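Local structure of ralf, proline/betaine transporter (Legionella pneumophila, 4D7Q) at residues 202-214 and 291-303. The protein probably acts as a guanine nucleotide exchange factor through its Sec7 domain, here fused to the capping domain of a related Rickettsia effector. The protein carries 2 engineered substitutions. Residues are numbered along the deposited sequence; the frame is centred on the assembly and turned at random.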
ATOM      1  N   PHE A 202       2.340  -1.894 -10.280  1.00 23.76           N
ATOM      2  CA  PHE A 202       2.102  -0.963  -9.169  1.00 24.16           C
ATOM      3  C   PHE A 202       1.521   0.323  -9.705  1.00 28.92           C
ATOM      4  O   PHE A 202       1.783   0.674 -10.850  1.00 29.57           O
ATOM      5  CB  PHE A 202       3.425  -0.635  -8.437  1.00 26.00           C
ATOM      6  CG  PHE A 202       4.055  -1.798  -7.698  1.00 27.25           C
ATOM      7  CD1 PHE A 202       4.936  -2.663  -8.346  1.00 30.36           C
ATOM      8  CD2 PHE A 202       3.772  -2.024  -6.356  1.00 28.97           C
ATOM      9  CE1 PHE A 202       5.532  -3.722  -7.656  1.00 30.87           C
ATOM     10  CE2 PHE A 202       4.326  -3.113  -5.678  1.00 31.85           C
ATOM     11  CZ  PHE A 202       5.219  -3.946  -6.326  1.00 30.31           C
ATOM     12  N   VAL A 203       0.813   1.085  -8.855  1.00 25.87           N
ATOM     13  CA  VAL A 203       0.344   2.430  -9.213  1.00 25.18           C
ATOM     14  C   VAL A 203       1.631   3.282  -9.478  1.00 30.26           C
ATOM     15  O   VAL A 203       2.665   3.035  -8.857  1.00 28.06           O
ATOM     16  CB  VAL A 203      -0.536   3.072  -8.090  1.00 27.57           C
ATOM     17  CG1 VAL A 203      -1.801   2.265  -7.847  1.00 26.75           C
ATOM     18  CG2 VAL A 203       0.244   3.242  -6.781  1.00 27.22           C
ATOM     19  N   ASP A 204       1.553   4.276 -10.370  1.00 29.89           N
ATOM     20  CA  ASP A 204       2.685   5.155 -10.662  1.00 31.36           C
ATOM     21  C   ASP A 204       2.846   6.180  -9.557  1.00 34.08           C
ATOM     22  O   ASP A 204       3.939   6.696  -9.332  1.00 35.31           O
ATOM     23  CB  ASP A 204       2.458   5.888 -12.009  1.00 34.87           C
ATOM     24  CG  ASP A 204       2.687   5.036 -13.245  1.00 54.41           C
ATOM     25  OD1 ASP A 204       3.588   4.150 -13.210  1.00 54.70           O
ATOM     26  OD2 ASP A 204       2.002   5.282 -14.269  1.00 64.64           O
ATOM     27  N   SER A 205       1.743   6.495  -8.885  1.00 28.56           N
ATOM     28  CA  SER A 205       1.703   7.486  -7.827  1.00 27.30           C
ATOM     29  C   SER A 205       0.645   7.088  -6.822  1.00 30.34           C
ATOM     30  O   SER A 205      -0.323   6.399  -7.167  1.00 29.58           O
ATOM     31  CB  SER A 205       1.387   8.859  -8.414  1.00 30.72           C
ATOM     32  OG  SER A 205       0.021   8.928  -8.786  1.00 43.11           O
ATOM     33  N   SER A 206       0.828   7.525  -5.582  1.00 26.24           N
ATOM     34  CA  SER A 206      -0.094   7.239  -4.491  1.00 25.44           C
ATOM     35  C   SER A 206      -1.044   8.439  -4.230  1.00 28.17           C
ATOM     36  O   SER A 206      -0.681   9.565  -4.598  1.00 25.81           O
ATOM     37  CB  SER A 206       0.700   6.903  -3.229  1.00 26.88           C
ATOM     38  OG  SER A 206       1.363   5.657  -3.376  1.00 33.17           O
ATOM     39  N   PRO A 207      -2.239   8.218  -3.588  1.00 24.86           N
ATOM     40  CA  PRO A 207      -3.135   9.347  -3.265  1.00 25.24           C
ATOM     41  C   PRO A 207      -2.440  10.453  -2.474  1.00 27.39           C
ATOM     42  O   PRO A 207      -1.606  10.179  -1.596  1.00 26.51           O
ATOM     43  CB  PRO A 207      -4.228   8.689  -2.400  1.00 26.73           C
ATOM     44  CG  PRO A 207      -4.238   7.269  -2.824  1.00 29.47           C
ATOM     45  CD  PRO A 207      -2.805   6.945  -3.092  1.00 25.57           C
ATOM     46  N   GLY A 208      -2.803  11.688  -2.791  1.00 22.30           N
ATOM     47  CA  GLY A 208      -2.244  12.865  -2.149  1.00 21.65           C
ATOM     48  C   GLY A 208      -1.069  13.418  -2.919  1.00 27.34           C
ATOM     49  O   GLY A 208      -1.022  13.325  -4.147  1.00 27.93           O
ATOM     50  N   TYR A 209      -0.108  13.988  -2.188  1.00 23.10           N
ATOM     51  CA  TYR A 209       1.088  14.602  -2.764  1.00 23.07           C
ATOM     52  C   TYR A 209       2.292  13.691  -2.642  1.00 26.00           C
ATOM     53  O   TYR A 209       2.542  13.125  -1.569  1.00 24.23           O
ATOM     54  CB  TYR A 209       1.383  15.922  -2.071  1.00 22.78           C
ATOM     55  CG  TYR A 209       0.213  16.876  -2.031  1.00 23.63           C
ATOM     56  CD1 TYR A 209      -0.140  17.626  -3.153  1.00 25.15           C
ATOM     57  CD2 TYR A 209      -0.483  17.104  -0.843  1.00 23.91           C
ATOM     58  CE1 TYR A 209      -1.181  18.553  -3.101  1.00 27.83           C
ATOM     59  CE2 TYR A 209      -1.530  18.019  -0.783  1.00 24.99           C
ATOM     60  CZ  TYR A 209      -1.862  18.759  -1.906  1.00 34.09           C
ATOM     61  OH  TYR A 209      -2.896  19.661  -1.821  1.00 29.66           O
ATOM     62  N   GLN A 210       3.015  13.531  -3.747  1.00 23.12           N
ATOM     63  CA  GLN A 210       4.176  12.646  -3.781  1.00 23.14           C
ATOM     64  C   GLN A 210       5.366  13.370  -4.356  1.00 27.74           C
ATOM     65  O   GLN A 210       5.231  14.106  -5.323  1.00 27.99           O
ATOM     66  CB  GLN A 210       3.881  11.369  -4.583  1.00 23.08           C
ATOM     67  CG  GLN A 210       4.988  10.292  -4.491  1.00 28.07           C
ATOM     68  CD  GLN A 210       4.565   8.972  -5.087  1.00 36.35           C
ATOM     69  OE1 GLN A 210       3.420   8.555  -4.969  1.00 29.99           O
ATOM     70  NE2 GLN A 210       5.496   8.258  -5.695  1.00 33.48           N
ATOM     71  N   ILE A 211       6.528  13.177  -3.731  1.00 23.89           N
ATOM     72  CA  ILE A 211       7.788  13.747  -4.191  1.00 23.20           C
ATOM     73  C   ILE A 211       8.777  12.594  -4.334  1.00 28.14           C
ATOM     74  O   ILE A 211       9.233  12.036  -3.324  1.00 26.42           O
ATOM     75  CB  ILE A 211       8.344  14.909  -3.326  1.00 26.00           C
ATOM     76  CG1 ILE A 211       7.240  15.907  -2.860  1.00 25.54           C
ATOM     77  CG2 ILE A 211       9.481  15.613  -4.103  1.00 26.36           C
ATOM     78  CD1 ILE A 211       7.752  17.097  -1.929  1.00 29.83           C
ATOM     79  N   ASN A 212       9.070  12.212  -5.593  1.00 25.47           N
ATOM     80  CA  ASN A 212      10.020  11.140  -5.883  1.00 26.99           C
ATOM     81  C   ASN A 212      11.409  11.698  -5.989  1.00 33.24           C
ATOM     82  O   ASN A 212      11.562  12.890  -6.222  1.00 33.42           O
ATOM     83  CB  ASN A 212       9.703  10.478  -7.217  1.00 31.33           C
ATOM     84  CG  ASN A 212       8.452   9.680  -7.213  1.00 42.37           C
ATOM     85  OD1 ASN A 212       8.026   9.150  -6.181  1.00 38.44           O
ATOM     86  ND2 ASN A 212       7.880   9.531  -8.392  1.00 34.22           N
ATOM     87  N   ASN A 213      12.422  10.824  -5.864  1.00 31.18           N
ATOM     88  CA  ASN A 213      13.845  11.148  -6.024  1.00 32.23           C
ATOM     89  C   ASN A 213      14.269  12.317  -5.137  1.00 35.76           C
ATOM     90  O   ASN A 213      15.052  13.176  -5.558  1.00 35.36           O
ATOM     91  CB  ASN A 213      14.195  11.385  -7.525  1.00 31.52           C
ATOM     92  CG  ASN A 213      13.609  10.340  -8.461  1.00 54.12           C
ATOM     93  OD1 ASN A 213      13.910   9.150  -8.378  1.00 47.47           O
ATOM     94  ND2 ASN A 213      12.730  10.757  -9.356  1.00 48.77           N
ATOM     95  N   ILE A 214      13.725  12.352  -3.905  1.00 31.29           N
ATOM     96  CA  ILE A 214      14.022  13.409  -2.936  1.00 30.71           C
ATOM     97  C   ILE A 214      15.334  13.064  -2.228  1.00 36.30           C
ATOM     98  O   ILE A 214      15.624  11.881  -2.043  1.00 36.06           O
ATOM     99  CB  ILE A 214      12.822  13.663  -1.963  1.00 33.03           C
ATOM    100  CG1 ILE A 214      12.863  15.095  -1.361  1.00 33.93           C
ATOM    101  CG2 ILE A 214      12.651  12.553  -0.888  1.00 32.24           C
ATOM    102  CD1 ILE A 214      11.534  15.616  -0.749  1.00 40.59           C
ATOM    103  N   TRP A 291      12.582  -3.734  -4.981  1.00 20.63           N
ATOM    104  CA  TRP A 291      11.514  -4.081  -5.912  1.00 20.31           C
ATOM    105  C   TRP A 291      10.273  -3.229  -5.670  1.00 23.01           C
ATOM    106  O   TRP A 291       9.453  -3.040  -6.568  1.00 22.76           O
ATOM    107  CB  TRP A 291      11.163  -5.565  -5.795  1.00 18.48           C
ATOM    108  CG  TRP A 291      10.704  -5.968  -4.427  1.00 19.35           C
ATOM    109  CD1 TRP A 291      11.446  -6.585  -3.463  1.00 21.77           C
ATOM    110  CD2 TRP A 291       9.398  -5.782  -3.871  1.00 19.58           C
ATOM    111  NE1 TRP A 291      10.683  -6.795  -2.339  1.00 21.68           N
ATOM    112  CE2 TRP A 291       9.421  -6.310  -2.565  1.00 23.33           C
ATOM    113  CE3 TRP A 291       8.210  -5.219  -4.349  1.00 21.46           C
ATOM    114  CZ2 TRP A 291       8.304  -6.293  -1.732  1.00 23.80           C
ATOM    115  CZ3 TRP A 291       7.102  -5.204  -3.521  1.00 22.86           C
ATOM    116  CH2 TRP A 291       7.157  -5.737  -2.227  1.00 23.75           C
ATOM    117  N   PHE A 292      10.141  -2.717  -4.450  1.00 19.66           N
ATOM    118  CA  PHE A 292       8.993  -1.879  -4.086  1.00 20.47           C
ATOM    119  C   PHE A 292       9.237  -0.409  -4.344  1.00 25.08           C
ATOM    120  O   PHE A 292       8.348   0.292  -4.824  1.00 23.29           O
ATOM    121  CB  PHE A 292       8.660  -2.068  -2.589  1.00 21.47           C
ATOM    122  CG  PHE A 292       7.408  -1.350  -2.133  1.00 23.41           C
ATOM    123  CD1 PHE A 292       6.139  -1.824  -2.485  1.00 24.77           C
ATOM    124  CD2 PHE A 292       7.490  -0.177  -1.389  1.00 23.79           C
ATOM    125  CE1 PHE A 292       4.985  -1.152  -2.066  1.00 23.55           C
ATOM    126  CE2 PHE A 292       6.331   0.473  -0.953  1.00 25.03           C
ATOM    127  CZ  PHE A 292       5.094  -0.027  -1.282  1.00 21.82           C
ATOM    128  N   LEU A 293      10.439   0.062  -3.976  1.00 22.70           N
ATOM    129  CA  LEU A 293      10.785   1.471  -4.001  1.00 22.60           C
ATOM    130  C   LEU A 293      11.681   1.896  -5.161  1.00 26.87           C
ATOM    131  O   LEU A 293      11.730   3.079  -5.503  1.00 24.60           O
ATOM    132  CB  LEU A 293      11.469   1.798  -2.658  1.00 21.97           C
ATOM    133  CG  LEU A 293      11.853   3.254  -2.372  1.00 26.26           C
ATOM    134  CD1 LEU A 293      10.622   4.141  -2.221  1.00 26.62           C
ATOM    135  CD2 LEU A 293      12.759   3.352  -1.198  1.00 24.82           C
ATOM    136  N   GLY A 294      12.439   0.968  -5.707  1.00 24.59           N
ATOM    137  CA  GLY A 294      13.437   1.361  -6.692  1.00 24.76           C
ATOM    138  C   GLY A 294      14.661   1.869  -5.946  1.00 29.94           C
ATOM    139  O   GLY A 294      14.818   1.620  -4.746  1.00 29.52           O
ATOM    140  N   GLU A 295      15.504   2.630  -6.615  1.00 27.49           N
ATOM    141  CA  GLU A 295      16.771   3.068  -6.035  1.00 27.84           C
ATOM    142  C   GLU A 295      16.767   4.414  -5.329  1.00 30.42           C
ATOM    143  O   GLU A 295      17.789   4.785  -4.747  1.00 29.73           O
ATOM    144  CB  GLU A 295      17.882   3.017  -7.102  1.00 29.77           C
ATOM    145  CG  GLU A 295      18.096   1.639  -7.720  1.00 42.21           C
ATOM    146  CD  GLU A 295      19.189   1.539  -8.772  1.00 57.85           C
ATOM    147  OE1 GLU A 295      19.442   2.531  -9.495  1.00 49.58           O
ATOM    148  OE2 GLU A 295      19.779   0.444  -8.887  1.00 58.50           O
ATOM    149  N   LYS A 296      15.652   5.145  -5.376  1.00 27.53           N
ATOM    150  CA  LYS A 296      15.587   6.485  -4.774  1.00 28.19           C
ATOM    151  C   LYS A 296      14.588   6.633  -3.643  1.00 32.09           C
ATOM    152  O   LYS A 296      13.715   5.792  -3.459  1.00 31.76           O
ATOM    153  CB  LYS A 296      15.339   7.558  -5.859  1.00 31.82           C
ATOM    154  CG  LYS A 296      16.324   7.523  -7.044  1.00 52.98           C
ATOM    155  CD  LYS A 296      17.700   8.145  -6.749  1.00 63.80           C
ATOM    156  CE  LYS A 296      18.587   8.211  -7.979  1.00 78.51           C
ATOM    157  NZ  LYS A 296      19.076   6.867  -8.414  1.00 87.01           N
ATOM    158  N   SER A 297      14.739   7.705  -2.873  1.00 28.77           N
ATOM    159  CA  SER A 297      13.870   8.045  -1.755  1.00 27.23           C
ATOM    160  C   SER A 297      12.604   8.734  -2.271  1.00 29.47           C
ATOM    161  O   SER A 297      12.583   9.270  -3.382  1.00 28.10           O
ATOM    162  CB  SER A 297      14.598   8.968  -0.790  1.00 28.12           C
ATOM    163  OG  SER A 297      15.554   8.253  -0.025  1.00 31.67           O
ATOM    164  N   LYS A 298      11.540   8.684  -1.463  1.00 25.40           N
ATOM    165  CA  LYS A 298      10.274   9.328  -1.768  1.00 24.73           C
ATOM    166  C   LYS A 298       9.520   9.681  -0.481  1.00 28.47           C
ATOM    167  O   LYS A 298       9.726   9.065   0.580  1.00 27.28           O
ATOM    168  CB  LYS A 298       9.408   8.469  -2.748  1.00 25.45           C
ATOM    169  CG  LYS A 298       8.479   7.457  -2.058  1.00 28.30           C
ATOM    170  CD  LYS A 298       7.566   6.696  -3.009  1.00 22.60           C
ATOM    171  CE  LYS A 298       7.047   5.458  -2.285  1.00 22.96           C
ATOM    172  NZ  LYS A 298       6.139   4.667  -3.150  1.00 21.96           N
ATOM    173  N   ILE A 299       8.672  10.708  -0.584  1.00 25.55           N
ATOM    174  CA  ILE A 299       7.780  11.143   0.477  1.00 25.11           C
ATOM    175  C   ILE A 299       6.361  11.242  -0.061  1.00 27.98           C
ATOM    176  O   ILE A 299       6.157  11.657  -1.209  1.00 27.02           O
ATOM    177  CB  ILE A 299       8.234  12.403   1.274  1.00 28.35           C
ATOM    178  CG1 ILE A 299       8.377  13.641   0.376  1.00 29.05           C
ATOM    179  CG2 ILE A 299       9.500  12.133   2.123  1.00 28.20           C
ATOM    180  CD1 ILE A 299       8.278  14.989   1.168  1.00 34.22           C
ATOM    181  N   ILE A 300       5.392  10.825   0.760  1.00 23.54           N
ATOM    182  CA  ILE A 300       3.967  10.897   0.431  1.00 22.57           C
ATOM    183  C   ILE A 300       3.273  11.716   1.531  1.00 27.62           C
ATOM    184  O   ILE A 300       3.310  11.337   2.714  1.00 26.10           O
ATOM    185  CB  ILE A 300       3.316   9.499   0.210  1.00 24.14           C
ATOM    186  CG1 ILE A 300       3.983   8.745  -1.000  1.00 24.54           C
ATOM    187  CG2 ILE A 300       1.783   9.632   0.004  1.00 23.54           C
ATOM    188  CD1 ILE A 300       3.680   7.211  -1.072  1.00 23.13           C
ATOM    189  N   ILE A 301       2.620  12.831   1.128  1.00 23.67           N
ATOM    190  CA  ILE A 301       1.912  13.720   2.056  1.00 21.98           C
ATOM    191  C   ILE A 301       0.406  13.652   1.848  1.00 25.73           C
ATOM    192  O   ILE A 301      -0.085  13.849   0.737  1.00 24.61           O
ATOM    193  CB  ILE A 301       2.456  15.183   2.025  1.00 24.39           C
ATOM    194  CG1 ILE A 301       3.993  15.219   2.182  1.00 24.30           C
ATOM    195  CG2 ILE A 301       1.767  16.085   3.084  1.00 23.88           C
ATOM    196  CD1 ILE A 301       4.665  15.535   0.940  1.00 34.25           C
ATOM    197  N   GLN A 302      -0.333  13.396   2.927  1.00 23.02           N
ATOM    198  CA  GLN A 302      -1.788  13.293   2.828  1.00 23.13           C
ATOM    199  C   GLN A 302      -2.502  13.973   3.963  1.00 28.16           C
ATOM    200  O   GLN A 302      -2.031  13.861   5.093  1.00 26.71           O
ATOM    201  CB  GLN A 302      -2.241  11.806   2.823  1.00 22.79           C
ATOM    202  CG  GLN A 302      -1.717  10.972   1.636  1.00 20.68           C
ATOM    203  CD  GLN A 302      -1.954   9.485   1.810  1.00 32.19           C
ATOM    204  OE1 GLN A 302      -2.437   9.024   2.849  1.00 32.28           O
ATOM    205  NE2 GLN A 302      -1.656   8.691   0.779  1.00 22.83           N
ATOM    206  N   PRO A 303      -3.695  14.589   3.701  1.00 26.70           N
ATOM    207  CA  PRO A 303      -4.522  15.088   4.817  1.00 27.20           C
ATOM    208  C   PRO A 303      -5.018  13.855   5.593  1.00 34.22           C
ATOM    209  O   PRO A 303      -5.396  12.848   4.986  1.00 32.68           O
ATOM    210  CB  PRO A 303      -5.692  15.804   4.121  1.00 28.46           C
ATOM    211  CG  PRO A 303      -5.737  15.258   2.755  1.00 32.08           C
ATOM    212  CD  PRO A 303      -4.376  14.753   2.395  1.00 27.62           C
TER
HETATM  213  O   HOH W   1       3.796   5.636  -4.719  1.00 21.62           O
HETATM  214  O   HOH W   2      16.660   9.838  -3.887  1.00 50.55           O
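Tyr209 and Ile211 pair antiparallel with Ile301 and Ile299, strand 208-212 running at 167° to strand 297-303 in the capping-domain sheet. Both are hydrogen-bonded pairs, the shortest link being Ile301 N to Tyr209 O at 2.7 Å. On the face carrying these residues, the Ile211 and Ile299 side chains lie side by side, CD1 to CD1 3.8 Å, and the Ile214 side chain crosses Ile299 at about a right angle, its CD1 on the same methyl. Ile299 reaches both because its CG1 sits between backbone N and carbonyl carbon (chi1 61°). Helix 313-325 covers Tyr209 and Ile301 on this face.

The other face is mixed, with Ile300 among polar chains. Gln210 extends beside Ile300, its CG 3.9 Å from Ile300 CG1, and its amide is gripped at both ends: OE1 accepts from Ser206 N, and NE2 gives a nearly straight bond, in the amide plane, to Asn212 OD1 (2.7 Å). The extended chain of Lys298 brings NZ to a water that also bonds Ser206 OG and Gln210 OE1; NZ also bonds Gly108 O, in the Sec7 part of the chimera. At the strand end Gln302 NE2 donates to Pro207 O (2.8 Å) from above the carbonyl plane. Farther off, Phe202 CZ meets the edge of Trp291 at CZ3, 3.6 Å away, and its CE2 touches Phe292 CD1; Trp291 itself packs on helix 135-152, again across the fusion.

The paired strands thus carry an apolar side of isoleucines and Tyr209, and a mixed side where three bonds on the Gln210 amide, two into OE1 and one from NE2, fix its flip and a shared water ties Lys298 to the chain leading into the strand.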